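Local atomic coordinates of putative cell surface protein, similar to internalin proteins (Listeria monocytogenes EGD-e, PDB entry 5KZS), a protein that is an internalin-like leucine-rich-repeat protein (InlP), putatively of the cell surface, that interacts with afadin and facilitates basement membrane crossing. Residues I302-S307 against Y314-Q319. Numbering follows the deposited sequence.
Sequences ITLDTS and YNFNVQ
L304 is the central bump of this contact: its isobutyl fork pushes between F316 and V318, two residues apart on strand 312-320. One prong, CD1, comes obliquely to CD2 and CE2 of the phenyl ring, 3.5 Å from F316 CD2. The other prong, CD2, turns to the valine and lies 3.9 Å from V318 CG2. With CG of L304 anti to its carbonyl carbon (chi1 -49°), the fork opens across the gap between the strands, and the leucine and the phenylalanine reach in from the two strands and overlap alongside. Farther along the ring, the methyl of T306 comes in obliquely, CG2 resting 3.6 Å from F316 CZ. I302 closes the row at the other end with a looser touch, 4.3 Å from its CG2 to V318 CG2. Thus I302, L304 and T306 interdigitate with F316 and V318. The two strand segments run at 135° to each other, their axes 9.9 Å apart at closest approach, and share no hydrogen bond. They belong to one mixed sheet but are not neighbours in it: strands 279-283 and 289-296 come between them, and an approach this close implies that the sheet curls over, bringing the side chains together on its inner side. L337 of strand 331-339 adds to the packing at T306 and F316, while V291 and T293 border L304. T306 turns its methyl to the ring and gives OG1 to a hydrogen bond with E256 O, so its polar end is satisfied within the same fold. With methyls and a phenyl ring as the touching groups, the contact is held by shape and the exclusion of water, joining two strands that are consecutive in the chain but not neighbours in the sheet, through the apolar core of the C-terminal β-domain.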
loop_
_atom_site.group_PDB
_atom_site.type_symbol
_atom_site.label_atom_id
_atom_site.label_comp_id
_atom_site.label_asym_id
_atom_site.label_seq_id
_atom_site.Cartn_x
_atom_site.Cartn_y
_atom_site.Cartn_z
ATOM N N ILE A 302 3.725 31.384 5.629
ATOM C CA ILE A 302 2.725 31.972 4.777
ATOM C C ILE A 302 1.964 32.946 5.665
ATOM O O ILE A 302 1.572 32.585 6.776
ATOM C CB ILE A 302 1.807 30.884 4.179
ATOM C CG1 ILE A 302 2.571 30.103 3.107
ATOM C CG2 ILE A 302 0.533 31.482 3.580
ATOM C CD1 ILE A 302 1.983 28.733 2.816
ATOM N N THR A 303 1.787 34.180 5.176
ATOM C CA THR A 303 1.100 35.238 5.913
ATOM C C THR A 303 -0.244 35.557 5.272
ATOM O O THR A 303 -0.327 35.758 4.064
ATOM C CB THR A 303 1.969 36.503 5.993
ATOM O OG1 THR A 303 3.197 36.181 6.663
ATOM C CG2 THR A 303 1.252 37.608 6.769
ATOM N N LEU A 304 -1.285 35.576 6.097
ATOM C CA LEU A 304 -2.617 35.963 5.673
ATOM C C LEU A 304 -2.905 37.359 6.219
ATOM O O LEU A 304 -2.699 37.611 7.405
ATOM C CB LEU A 304 -3.668 34.994 6.216
ATOM C CG LEU A 304 -3.544 33.450 6.106
ATOM C CD1 LEU A 304 -4.926 32.866 5.832
ATOM C CD2 LEU A 304 -2.547 32.953 5.068
ATOM N N ASP A 305 -3.382 38.260 5.362
ATOM C CA ASP A 305 -3.794 39.593 5.803
ATOM C C ASP A 305 -5.143 39.534 6.546
ATOM O O ASP A 305 -6.199 39.823 5.985
ATOM C CB ASP A 305 -3.827 40.576 4.623
ATOM C CG ASP A 305 -3.789 42.040 5.064
ATOM O OD1 ASP A 305 -4.139 42.339 6.231
ATOM O OD2 ASP A 305 -3.396 42.891 4.233
ATOM N N THR A 306 -5.073 39.183 7.831
ATOM C CA THR A 306 -6.253 39.099 8.706
ATOM C C THR A 306 -6.586 40.409 9.415
ATOM O O THR A 306 -7.411 40.409 10.329
ATOM C CB THR A 306 -6.074 37.989 9.776
ATOM O OG1 THR A 306 -4.845 38.180 10.498
ATOM C CG2 THR A 306 -6.067 36.626 9.115
ATOM N N SER A 307 -5.988 41.522 8.978
ATOM C CA SER A 307 -6.067 42.778 9.722
ATOM C C SER A 307 -7.398 43.534 9.649
ATOM O O SER A 307 -7.576 44.497 10.381
ATOM C CB SER A 307 -4.925 43.720 9.307
ATOM O OG SER A 307 -5.063 44.186 7.983
ATOM N N TYR A 314 -12.841 32.220 13.777
ATOM C CA TYR A 314 -12.781 32.047 12.331
ATOM C C TYR A 314 -12.171 30.705 11.929
ATOM O O TYR A 314 -11.024 30.416 12.280
ATOM C CB TYR A 314 -11.936 33.170 11.736
ATOM C CG TYR A 314 -12.570 34.538 11.829
ATOM C CD1 TYR A 314 -13.571 34.928 10.932
ATOM C CD2 TYR A 314 -12.164 35.457 12.799
ATOM C CE1 TYR A 314 -14.152 36.191 11.006
ATOM C CE2 TYR A 314 -12.737 36.723 12.876
ATOM C CZ TYR A 314 -13.728 37.086 11.980
ATOM O OH TYR A 314 -14.291 38.333 12.055
ATOM N N ASN A 315 -12.924 29.901 11.178
ATOM C CA ASN A 315 -12.398 28.648 10.628
ATOM C C ASN A 315 -11.612 28.955 9.366
ATOM O O ASN A 315 -12.192 29.161 8.300
ATOM C CB ASN A 315 -13.528 27.668 10.319
ATOM C CG ASN A 315 -14.271 27.231 11.561
ATOM O OD1 ASN A 315 -13.660 26.902 12.575
ATOM N ND2 ASN A 315 -15.595 27.223 11.490
ATOM N N PHE A 316 -10.288 28.995 9.489
ATOM C CA PHE A 316 -9.418 29.336 8.360
ATOM C C PHE A 316 -8.953 28.110 7.604
ATOM O O PHE A 316 -9.003 26.988 8.125
ATOM C CB PHE A 316 -8.203 30.156 8.819
ATOM C CG PHE A 316 -8.408 31.641 8.703
ATOM C CD1 PHE A 316 -9.081 32.348 9.699
ATOM C CD2 PHE A 316 -7.954 32.332 7.581
ATOM C CE1 PHE A 316 -9.288 33.714 9.581
ATOM C CE2 PHE A 316 -8.154 33.693 7.460
ATOM C CZ PHE A 316 -8.822 34.386 8.461
ATOM N N ASN A 317 -8.544 28.339 6.358
ATOM C CA ASN A 317 -7.709 27.396 5.631
ATOM C C ASN A 317 -6.815 28.059 4.607
ATOM O O ASN A 317 -7.077 29.150 4.132
ATOM C CB ASN A 317 -8.529 26.293 4.940
ATOM C CG ASN A 317 -9.323 26.797 3.744
ATOM O OD1 ASN A 317 -8.889 26.683 2.590
ATOM N ND2 ASN A 317 -10.498 27.351 4.017
ATOM N N VAL A 318 -5.761 27.343 4.265
ATOM C CA VAL A 318 -4.892 27.671 3.159
ATOM C C VAL A 318 -5.148 26.550 2.143
ATOM O O VAL A 318 -5.437 25.430 2.532
ATOM C CB VAL A 318 -3.424 27.749 3.668
ATOM C CG1 VAL A 318 -2.408 27.185 2.677
ATOM C CG2 VAL A 318 -3.080 29.181 4.046
ATOM N N GLN A 319 -5.089 26.880 0.854
ATOM C CA GLN A 319 -5.203 25.915 -0.240
ATOM C C GLN A 319 -4.127 26.192 -1.273
ATOM O O GLN A 319 -3.878 27.339 -1.614
ATOM C CB GLN A 319 -6.555 26.034 -0.922
ATOM C CG GLN A 319 -7.656 25.242 -0.266
ATOM C CD GLN A 319 -9.008 25.484 -0.919
ATOM O OE1 GLN A 319 -9.132 25.462 -2.149
ATOM N NE2 GLN A 319 -10.029 25.724 -0.100
#